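Local atomic coordinates of nucleoside-diphosphate-sugar pyrophosphorylase (Vibrio cholerae, PDB entry 4EVW), a protein that probably transfers a nucleotidyl group from a nucleoside triphosphate to a sugar phosphate, forming a nucleoside-diphosphate sugar and releasing pyrophosphate. Residues A42-S46 / T47-F51; V122-D125 / I126-H129; L169-T172 / G173-F177. The protein carries 1 engineered substitution. All coordinates share one frame; numbering follows the deposited sequence.

Contact 1 (A42-S46 / T47-F51); sequences AYFAS and TPFLF
Tyr43 meets Thr47 through both backbone and side chain. Its carbonyl O accepts the amide of Thr47, with N to O 3.0 Å and an N-H...O angle of 159°, and also takes a longer bond from the N of Ser46, so two successive amides converge on one oxygen and close the turn. The side chains of Tyr43 and Thr47 run side by side, and OG1 of Thr47 rests 3.5 Å from CB of Tyr43 near the root of the ring. The phenol OH is engaged elsewhere, by the backbone N of Phe123.

Phe44 heads into the interior. With CG anti to its carbonyl carbon (chi1 -73°), the ring swings back beneath the turn, where its CD1 lies 3.7 Å from CZ of Phe49. The rings meet obliquely, planes 66° apart, and CZ of Phe49 arrives at the edge of the Phe44 ring. The turn joins the loop after helix 32-37 to strand 49-54, which pairs in parallel with strands 2-5 and 75-80 in the Rossmann-like alpha/beta core expected of a nucleotidyltransferase. Leu70 of helix 59-70 and Ile72 also pack on Phe44. Water 1 lies 2.7 Å from O of Phe44 and also near O of Thr47; it has more acceptors around it than protons to give, so how it shares them is open.

At Ser46, OG stands between the backbone N and the carbonyl carbon, which brings it 3.2 Å from OG1 of Thr47 in a hydrogen bond that either hydroxyl could donate.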
ATOM      1  N   ALA A  42      -2.498  13.254 -10.323  1.00 25.80           N
ATOM      2  CA  ALA A  42      -1.448  13.848 -11.144  1.00 31.29           C
ATOM      3  C   ALA A  42      -0.768  12.819 -12.038  1.00 26.81           C
ATOM      4  O   ALA A  42      -0.082  13.175 -12.995  1.00 25.99           O
ATOM      5  CB  ALA A  42      -0.408  14.524 -10.253  1.00 29.05           C
ATOM      6  N   TYR A  43      -0.983  11.541 -11.743  1.00 19.40           N
ATOM      7  CA  TYR A  43      -0.348  10.465 -12.502  1.00 21.21           C
ATOM      8  C   TYR A  43      -1.274   9.621 -13.373  1.00 21.81           C
ATOM      9  O   TYR A  43      -0.839   8.644 -13.991  1.00 21.27           O
ATOM     10  CB  TYR A  43       0.405   9.577 -11.518  1.00 22.47           C
ATOM     11  CG  TYR A  43       1.466  10.358 -10.783  1.00 28.41           C
ATOM     12  CD1 TYR A  43       2.674  10.677 -11.406  1.00 29.79           C
ATOM     13  CD2 TYR A  43       1.238  10.846  -9.494  1.00 25.70           C
ATOM     14  CE1 TYR A  43       3.628  11.472 -10.770  1.00 30.19           C
ATOM     15  CE2 TYR A  43       2.185  11.644  -8.849  1.00 29.56           C
ATOM     16  CZ  TYR A  43       3.378  11.949  -9.493  1.00 29.17           C
ATOM     17  OH  TYR A  43       4.318  12.729  -8.861  1.00 27.01           O
ATOM     18  N   PHE A  44      -2.545  10.006 -13.440  1.00 21.85           N
ATOM     19  CA  PHE A  44      -3.523   9.260 -14.227  1.00 20.26           C
ATOM     20  C   PHE A  44      -3.179   9.138 -15.709  1.00 25.83           C
ATOM     21  O   PHE A  44      -3.491   8.135 -16.345  1.00 21.75           O
ATOM     22  CB  PHE A  44      -4.910   9.906 -14.098  1.00 19.54           C
ATOM     23  CG  PHE A  44      -5.571   9.682 -12.765  1.00 20.37           C
ATOM     24  CD1 PHE A  44      -4.992   8.851 -11.811  1.00 24.11           C
ATOM     25  CD2 PHE A  44      -6.798  10.274 -12.482  1.00 25.67           C
ATOM     26  CE1 PHE A  44      -5.627   8.610 -10.596  1.00 22.49           C
ATOM     27  CE2 PHE A  44      -7.442  10.041 -11.270  1.00 27.30           C
ATOM     28  CZ  PHE A  44      -6.855   9.207 -10.325  1.00 23.49           C
ATOM     29  N   ALA A  45      -2.541  10.162 -16.261  1.00 25.29           N
ATOM     30  CA  ALA A  45      -2.216  10.155 -17.684  1.00 27.07           C
ATOM     31  C   ALA A  45      -0.899   9.480 -18.052  1.00 28.44           C
ATOM     32  O   ALA A  45      -0.723   9.032 -19.180  1.00 32.99           O
ATOM     33  CB  ALA A  45      -2.201  11.596 -18.200  1.00 28.86           C
ATOM     34  N   SER A  46       0.004   9.375 -17.084  1.00 24.77           N
ATOM     35  CA  SER A  46       1.351   8.868 -17.330  1.00 29.98           C
ATOM     36  C   SER A  46       1.822   7.575 -16.695  1.00 27.38           C
ATOM     37  O   SER A  46       2.752   6.931 -17.192  1.00 28.25           O
ATOM     38  CB  SER A  46       2.338   9.936 -16.875  1.00 36.71           C
ATOM     39  OG  SER A  46       2.256  10.084 -15.458  1.00 32.81           O
ATOM     40  N   THR A  47       1.204   7.209 -15.586  1.00 26.11           N
ATOM     41  CA  THR A  47       1.660   6.062 -14.822  1.00 20.62           C
ATOM     42  C   THR A  47       0.697   4.893 -14.794  1.00 21.09           C
ATOM     43  O   THR A  47      -0.503   5.078 -14.636  1.00 25.57           O
ATOM     44  CB  THR A  47       1.930   6.531 -13.380  1.00 25.78           C
ATOM     45  OG1 THR A  47       2.734   7.716 -13.421  1.00 26.01           O
ATOM     46  CG2 THR A  47       2.636   5.461 -12.564  1.00 18.97           C
ATOM     47  N   PRO A  48       1.212   3.666 -14.955  1.00 24.91           N
ATOM     48  CA  PRO A  48       0.298   2.524 -14.921  1.00 23.26           C
ATOM     49  C   PRO A  48      -0.154   2.229 -13.492  1.00 17.84           C
ATOM     50  O   PRO A  48       0.579   2.487 -12.532  1.00 17.97           O
ATOM     51  CB  PRO A  48       1.134   1.393 -15.519  1.00 28.50           C
ATOM     52  CG  PRO A  48       2.536   1.765 -15.134  1.00 25.21           C
ATOM     53  CD  PRO A  48       2.571   3.256 -15.355  1.00 25.93           C
ATOM     54  N   PHE A  49      -1.370   1.710 -13.362  1.00 19.89           N
ATOM     55  CA  PHE A  49      -1.932   1.335 -12.065  1.00 21.01           C
ATOM     56  C   PHE A  49      -2.267  -0.147 -12.110  1.00 19.37           C
ATOM     57  O   PHE A  49      -2.771  -0.648 -13.116  1.00 22.76           O
ATOM     58  CB  PHE A  49      -3.245   2.082 -11.767  1.00 20.21           C
ATOM     59  CG  PHE A  49      -3.063   3.513 -11.377  1.00 19.99           C
ATOM     60  CD1 PHE A  49      -2.610   4.446 -12.301  1.00 17.59           C
ATOM     61  CD2 PHE A  49      -3.346   3.932 -10.077  1.00 19.72           C
ATOM     62  CE1 PHE A  49      -2.440   5.776 -11.943  1.00 22.37           C
ATOM     63  CE2 PHE A  49      -3.178   5.261  -9.707  1.00 22.64           C
ATOM     64  CZ  PHE A  49      -2.724   6.187 -10.643  1.00 23.52           C
ATOM     65  N   LEU A  50      -1.982  -0.850 -11.020  1.00 16.08           N
ATOM     66  CA  LEU A  50      -2.319  -2.266 -10.929  1.00 15.24           C
ATOM     67  C   LEU A  50      -3.245  -2.418  -9.735  1.00 19.12           C
ATOM     68  O   LEU A  50      -2.850  -2.150  -8.595  1.00 20.94           O
ATOM     69  CB  LEU A  50      -1.072  -3.127 -10.715  1.00 18.56           C
ATOM     70  CG  LEU A  50      -1.334  -4.599 -10.368  1.00 14.78           C
ATOM     71  CD1 LEU A  50      -2.083  -5.301 -11.489  1.00 18.01           C
ATOM     72  CD2 LEU A  50      -0.004  -5.289 -10.114  1.00 18.50           C
ATOM     73  N   PHE A  51      -4.484  -2.827  -9.999  1.00 18.72           N
ATOM     74  CA  PHE A  51      -5.456  -3.031  -8.937  1.00 16.81           C
ATOM     75  C   PHE A  51      -5.537  -4.534  -8.709  1.00 18.01           C
ATOM     76  O   PHE A  51      -5.814  -5.292  -9.639  1.00 20.11           O
ATOM     77  CB  PHE A  51      -6.818  -2.475  -9.364  1.00 15.60           C
ATOM     78  CG  PHE A  51      -6.799  -0.992  -9.649  1.00 18.09           C
ATOM     79  CD1 PHE A  51      -6.762  -0.071  -8.607  1.00 21.65           C
ATOM     80  CD2 PHE A  51      -6.793  -0.524 -10.955  1.00 20.14           C
ATOM     81  CE1 PHE A  51      -6.718   1.304  -8.864  1.00 25.16           C
ATOM     82  CE2 PHE A  51      -6.749   0.850 -11.225  1.00 19.96           C
ATOM     83  CZ  PHE A  51      -6.712   1.762 -10.175  1.00 20.03           C
TER
HETATM   84  O   HOH W   1      -2.199   5.784 -16.448  1.00 25.12           O

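Contact 2 (V122-D125 / I126-H129); sequences VFPD and ISQH
Ser127 reaches back to Pro124 with two hydrogen bonds to the same carbonyl. OG, 2.7 Å from O of Pro124, donates nearly along the C=O axis (168° at the oxygen); the amide N of Ser127, at 3.0 Å from that O, approaches from above the carbonyl plane. A chi1 of 70° folds the hydroxyl back over its own amide, allowing both donors to reach one oxygen. One residue on, N of Gln128 donates to O of Asp125 at 2.9 Å, again from above the plane; these i to i+3 amide bonds are those of a 3-10 turn.

Apolar contact is slight: the side chains of Ile126 and Pro124 cross, with CG2 of the first 3.8 Å from CG of Pro124. In plain van der Waals packing, CB of Phe123 lies 3.8 Å from OG of Ser127. Pro124 and Ser127 also pack on Tyr133 of strand 132-138, seating the turn against the sheet.

The polar ends of Asp125 and His129 cross with carboxylate and imidazole planes 53° apart, and OD2 of Asp125 comes 3.4 Å from CD2 of His129. This carbon-first approach offers electrostatic attraction at most, probably stronger if the imidazole is protonated, so the turn relies chiefly on its backbone carbonyls.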
ATOM      1  N   VAL A 122       2.503  13.782  -4.810  1.00 21.84           N
ATOM      2  CA  VAL A 122       3.536  13.997  -5.820  1.00 20.02           C
ATOM      3  C   VAL A 122       4.747  13.259  -5.258  1.00 21.14           C
ATOM      4  O   VAL A 122       5.053  13.392  -4.074  1.00 24.38           O
ATOM      5  CB  VAL A 122       3.907  15.492  -6.009  1.00 29.67           C
ATOM      6  CG1 VAL A 122       5.082  15.605  -6.980  1.00 32.64           C
ATOM      7  CG2 VAL A 122       2.713  16.273  -6.554  1.00 28.73           C
ATOM      8  N   PHE A 123       5.419  12.459  -6.084  1.00 22.11           N
ATOM      9  CA  PHE A 123       6.580  11.712  -5.608  1.00 21.39           C
ATOM     10  C   PHE A 123       7.638  12.664  -5.076  1.00 24.24           C
ATOM     11  O   PHE A 123       7.878  13.720  -5.660  1.00 23.63           O
ATOM     12  CB  PHE A 123       7.183  10.864  -6.733  1.00 22.92           C
ATOM     13  CG  PHE A 123       6.389   9.630  -7.057  1.00 24.34           C
ATOM     14  CD1 PHE A 123       6.437   8.515  -6.224  1.00 24.94           C
ATOM     15  CD2 PHE A 123       5.570   9.594  -8.180  1.00 27.00           C
ATOM     16  CE1 PHE A 123       5.680   7.380  -6.505  1.00 28.34           C
ATOM     17  CE2 PHE A 123       4.807   8.463  -8.472  1.00 30.87           C
ATOM     18  CZ  PHE A 123       4.862   7.356  -7.633  1.00 29.11           C
ATOM     19  N   PRO A 124       8.275  12.310  -3.947  1.00 22.45           N
ATOM     20  CA  PRO A 124       9.312  13.170  -3.370  1.00 24.91           C
ATOM     21  C   PRO A 124      10.640  12.971  -4.097  1.00 22.40           C
ATOM     22  O   PRO A 124      10.848  11.961  -4.765  1.00 21.44           O
ATOM     23  CB  PRO A 124       9.359  12.719  -1.914  1.00 26.39           C
ATOM     24  CG  PRO A 124       9.088  11.252  -2.022  1.00 25.16           C
ATOM     25  CD  PRO A 124       7.985  11.163  -3.068  1.00 21.16           C
ATOM     26  N   ASP A 125      11.533  13.944  -3.974  1.00 24.25           N
ATOM     27  CA  ASP A 125      12.827  13.867  -4.635  1.00 30.92           C
ATOM     28  C   ASP A 125      13.622  12.620  -4.231  1.00 27.39           C
ATOM     29  O   ASP A 125      14.342  12.044  -5.048  1.00 27.85           O
ATOM     30  CB  ASP A 125      13.638  15.130  -4.322  1.00 42.86           C
ATOM     31  CG  ASP A 125      14.925  15.211  -5.117  1.00 56.62           C
ATOM     32  OD1 ASP A 125      14.851  15.310  -6.361  1.00 56.56           O
ATOM     33  OD2 ASP A 125      16.011  15.175  -4.499  1.00 63.94           O
ATOM     34  N   ILE A 126      13.479  12.185  -2.983  1.00 27.05           N
ATOM     35  CA  ILE A 126      14.230  11.022  -2.516  1.00 25.28           C
ATOM     36  C   ILE A 126      13.923   9.766  -3.336  1.00 24.67           C
ATOM     37  O   ILE A 126      14.738   8.844  -3.390  1.00 24.86           O
ATOM     38  CB  ILE A 126      13.980  10.754  -0.991  1.00 28.74           C
ATOM     39  CG1 ILE A 126      14.982   9.715  -0.470  1.00 29.62           C
ATOM     40  CG2 ILE A 126      12.546  10.282  -0.751  1.00 24.08           C
ATOM     41  CD1 ILE A 126      16.445  10.098  -0.690  1.00 29.06           C
ATOM     42  N   SER A 127      12.771   9.738  -4.004  1.00 22.36           N
ATOM     43  CA  SER A 127      12.408   8.567  -4.807  1.00 22.48           C
ATOM     44  C   SER A 127      13.324   8.414  -6.020  1.00 26.43           C
ATOM     45  O   SER A 127      13.385   7.344  -6.628  1.00 29.98           O
ATOM     46  CB  SER A 127      10.941   8.641  -5.258  1.00 23.72           C
ATOM     47  OG  SER A 127      10.726   9.653  -6.229  1.00 26.07           O
ATOM     48  N   GLN A 128      14.042   9.480  -6.365  1.00 24.81           N
ATOM     49  CA  GLN A 128      14.964   9.442  -7.498  1.00 30.12           C
ATOM     50  C   GLN A 128      16.398   9.203  -7.029  1.00 31.53           C
ATOM     51  O   GLN A 128      17.309   9.096  -7.849  1.00 32.14           O
ATOM     52  CB  GLN A 128      14.919  10.765  -8.278  1.00 35.95           C
ATOM     53  CG  GLN A 128      13.596  11.073  -8.963  1.00 42.48           C
ATOM     54  CD  GLN A 128      13.543  12.498  -9.501  1.00 60.36           C
ATOM     55  OE1 GLN A 128      12.589  13.233  -9.244  1.00 65.84           O
ATOM     56  NE2 GLN A 128      14.568  12.890 -10.252  1.00 65.13           N
ATOM     57  N   HIS A 129      16.597   9.113  -5.718  1.00 27.59           N
ATOM     58  CA  HIS A 129      17.937   8.927  -5.163  1.00 29.75           C
ATOM     59  C   HIS A 129      17.993   7.852  -4.082  1.00 30.18           C
ATOM     60  O   HIS A 129      18.749   7.972  -3.116  1.00 31.58           O
ATOM     61  CB  HIS A 129      18.429  10.254  -4.586  1.00 33.16           C
ATOM     62  CG  HIS A 129      18.442  11.372  -5.580  1.00 38.53           C
ATOM     63  ND1 HIS A 129      19.395  11.474  -6.573  1.00 42.08           N
ATOM     64  CD2 HIS A 129      17.598  12.413  -5.761  1.00 42.83           C
ATOM     65  CE1 HIS A 129      19.136  12.531  -7.321  1.00 45.35           C
ATOM     66  NE2 HIS A 129      18.049  13.118  -6.850  1.00 45.19           N
TER

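Contact 3 (L169-T172 / G173-F177); sequences LCST and GLYHF
Ser171 and Tyr175 face each other across a bend in the chain. The serine hydroxyl lies obliquely against the phenol end of the ring, with OG 3.2 Å from CE2 of Tyr175 and 3.0 Å from its OH. The tyrosine comes back toward the bend because its CG is anti to the carbonyl carbon (chi1 -54°); its OH is bonded to OG of Ser145. OG of Ser171 in turn accepts the amide of Gly173, 2.9 Å from N to OG, and donates to water 2. That water, 2.5 Å from OG of Ser171, donates a hydrogen bond to O of Leu174, tying the two sides of the corner together within the buried interior.

Between these side chains the chain turns from strand 169-172 into strand 174-177, whose directions differ by 84°. Strand 174-177 also borders strand 109-111 of the alpha/beta fold, so the chain leaves one face of the sheet system for another at the corner, both strands keeping strand 132-138 as an antiparallel neighbour. Gly173 sits at the bend with a positive phi of 101°, where a side chain would collide with the preceding carbonyl oxygen.

Thr172 places OG1 between its backbone N and carbonyl carbon, near enough for a weak bond from N of Leu174 at 3.3 Å. The same OG1 is hydrogen-bonded to OE1 of Glu135, and the CB of Leu174 lies 3.6 Å from it.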
ATOM      1  N   LEU A 169       8.143   7.300  13.843  1.00 26.44           N
ATOM      2  CA  LEU A 169       7.880   7.577  12.431  1.00 21.57           C
ATOM      3  C   LEU A 169       7.001   6.415  11.973  1.00 26.80           C
ATOM      4  O   LEU A 169       7.481   5.293  11.805  1.00 28.61           O
ATOM      5  CB  LEU A 169       9.177   7.595  11.623  1.00 22.55           C
ATOM      6  CG  LEU A 169      10.208   8.653  12.038  1.00 29.46           C
ATOM      7  CD1 LEU A 169      11.456   8.515  11.197  1.00 30.82           C
ATOM      8  CD2 LEU A 169       9.605  10.038  11.881  1.00 32.34           C
ATOM      9  N   CYS A 170       5.717   6.692  11.771  1.00 24.92           N
ATOM     10  CA  CYS A 170       4.756   5.663  11.380  1.00 23.28           C
ATOM     11  C   CYS A 170       4.405   5.682   9.904  1.00 22.97           C
ATOM     12  O   CYS A 170       4.207   6.745   9.314  1.00 22.34           O
ATOM     13  CB  CYS A 170       3.479   5.831  12.197  1.00 28.16           C
ATOM     14  SG  CYS A 170       3.814   6.103  13.950  1.00 44.60           S
ATOM     15  N   SER A 171       4.299   4.493   9.317  1.00 22.60           N
ATOM     16  CA  SER A 171       3.970   4.376   7.902  1.00 21.47           C
ATOM     17  C   SER A 171       2.569   4.858   7.560  1.00 21.91           C
ATOM     18  O   SER A 171       1.604   4.590   8.281  1.00 25.72           O
ATOM     19  CB  SER A 171       4.121   2.922   7.437  1.00 25.55           C
ATOM     20  OG  SER A 171       3.652   2.779   6.105  1.00 28.84           O
ATOM     21  N   THR A 172       2.463   5.571   6.445  1.00 19.83           N
ATOM     22  CA  THR A 172       1.180   6.063   5.967  1.00 24.25           C
ATOM     23  C   THR A 172       0.545   4.952   5.138  1.00 26.78           C
ATOM     24  O   THR A 172      -0.612   5.044   4.745  1.00 31.16           O
ATOM     25  CB  THR A 172       1.348   7.277   5.041  1.00 25.14           C
ATOM     26  OG1 THR A 172       2.081   6.878   3.876  1.00 22.56           O
ATOM     27  CG2 THR A 172       2.096   8.404   5.751  1.00 27.53           C
ATOM     28  N   GLY A 173       1.316   3.905   4.866  1.00 24.90           N
ATOM     29  CA  GLY A 173       0.801   2.815   4.058  1.00 24.33           C
ATOM     30  C   GLY A 173       1.298   2.910   2.626  1.00 27.20           C
ATOM     31  O   GLY A 173       0.905   2.114   1.770  1.00 27.01           O
ATOM     32  N   LEU A 174       2.144   3.899   2.350  1.00 21.94           N
ATOM     33  CA  LEU A 174       2.706   4.044   1.011  1.00 18.01           C
ATOM     34  C   LEU A 174       4.134   3.517   1.081  1.00 19.40           C
ATOM     35  O   LEU A 174       4.970   4.053   1.809  1.00 21.71           O
ATOM     36  CB  LEU A 174       2.693   5.506   0.556  1.00 17.59           C
ATOM     37  CG  LEU A 174       3.113   5.658  -0.910  1.00 24.03           C
ATOM     38  CD1 LEU A 174       2.250   6.705  -1.596  1.00 32.38           C
ATOM     39  CD2 LEU A 174       4.592   6.004  -0.987  1.00 26.42           C
ATOM     40  N   TYR A 175       4.391   2.448   0.333  1.00 16.73           N
ATOM     41  CA  TYR A 175       5.693   1.798   0.301  1.00 16.38           C
ATOM     42  C   TYR A 175       6.218   1.793  -1.123  1.00 20.42           C
ATOM     43  O   TYR A 175       5.641   1.150  -2.000  1.00 21.00           O
ATOM     44  CB  TYR A 175       5.571   0.352   0.779  1.00 14.95           C
ATOM     45  CG  TYR A 175       4.916   0.215   2.125  1.00 20.16           C
ATOM     46  CD1 TYR A 175       3.590  -0.206   2.242  1.00 23.34           C
ATOM     47  CD2 TYR A 175       5.622   0.507   3.289  1.00 18.29           C
ATOM     48  CE1 TYR A 175       2.986  -0.336   3.491  1.00 27.12           C
ATOM     49  CE2 TYR A 175       5.031   0.384   4.537  1.00 22.62           C
ATOM     50  CZ  TYR A 175       3.717  -0.037   4.634  1.00 26.64           C
ATOM     51  OH  TYR A 175       3.140  -0.167   5.873  1.00 26.85           O
ATOM     52  N   HIS A 176       7.321   2.492  -1.347  1.00 17.42           N
ATOM     53  CA  HIS A 176       7.894   2.578  -2.676  1.00 17.80           C
ATOM     54  C   HIS A 176       9.150   1.725  -2.821  1.00 17.90           C
ATOM     55  O   HIS A 176       9.973   1.656  -1.905  1.00 18.13           O
ATOM     56  CB  HIS A 176       8.231   4.041  -2.994  1.00 17.22           C
ATOM     57  CG  HIS A 176       8.776   4.247  -4.375  1.00 18.58           C
ATOM     58  ND1 HIS A 176       7.976   4.266  -5.497  1.00 22.25           N
ATOM     59  CD2 HIS A 176      10.042   4.438  -4.810  1.00 22.88           C
ATOM     60  CE1 HIS A 176       8.728   4.464  -6.567  1.00 20.55           C
ATOM     61  NE2 HIS A 176       9.986   4.571  -6.178  1.00 24.20           N
ATOM     62  N   PHE A 177       9.267   1.066  -3.972  1.00 14.31           N
ATOM     63  CA  PHE A 177      10.432   0.247  -4.307  1.00 18.63           C
ATOM     64  C   PHE A 177      10.873   0.677  -5.701  1.00 19.79           C
ATOM     65  O   PHE A 177      10.066   0.694  -6.633  1.00 16.26           O
ATOM     66  CB  PHE A 177      10.082  -1.244  -4.329  1.00 18.77           C
ATOM     67  CG  PHE A 177       9.557  -1.761  -3.021  1.00 18.37           C
ATOM     68  CD1 PHE A 177       8.240  -1.535  -2.652  1.00 16.38           C
ATOM     69  CD2 PHE A 177      10.388  -2.462  -2.154  1.00 18.95           C
ATOM     70  CE1 PHE A 177       7.749  -2.000  -1.432  1.00 22.38           C
ATOM     71  CE2 PHE A 177       9.909  -2.933  -0.930  1.00 20.38           C
ATOM     72  CZ  PHE A 177       8.586  -2.701  -0.570  1.00 21.41           C
TER
HETATM   73  O   HOH W   2       5.235   3.856   4.533  1.00 24.11           O

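The three contacts follow one another along the chain. Contacts 1 and 2, with centres about 16 Å apart, are joined directly: the OH of Tyr43 lies 3.0 Å from N of Phe123, a probable hydrogen bond, and their rings meet edge-to-face. Phe123 then leads on to contact 3, its CE1 packing 4.0 Å from ND1 of His176; the centres of contacts 2 and 3 are about 13 Å apart. Contacts 1 and 3 do not touch, their nearest atoms being about 9 Å apart, yet both reach the central mixed sheet, through strands 49-54, 169-172 and 174-177. Residues 122-129, at the surface, thus link the partly buried turn of contact 1 to the buried corner of contact 3.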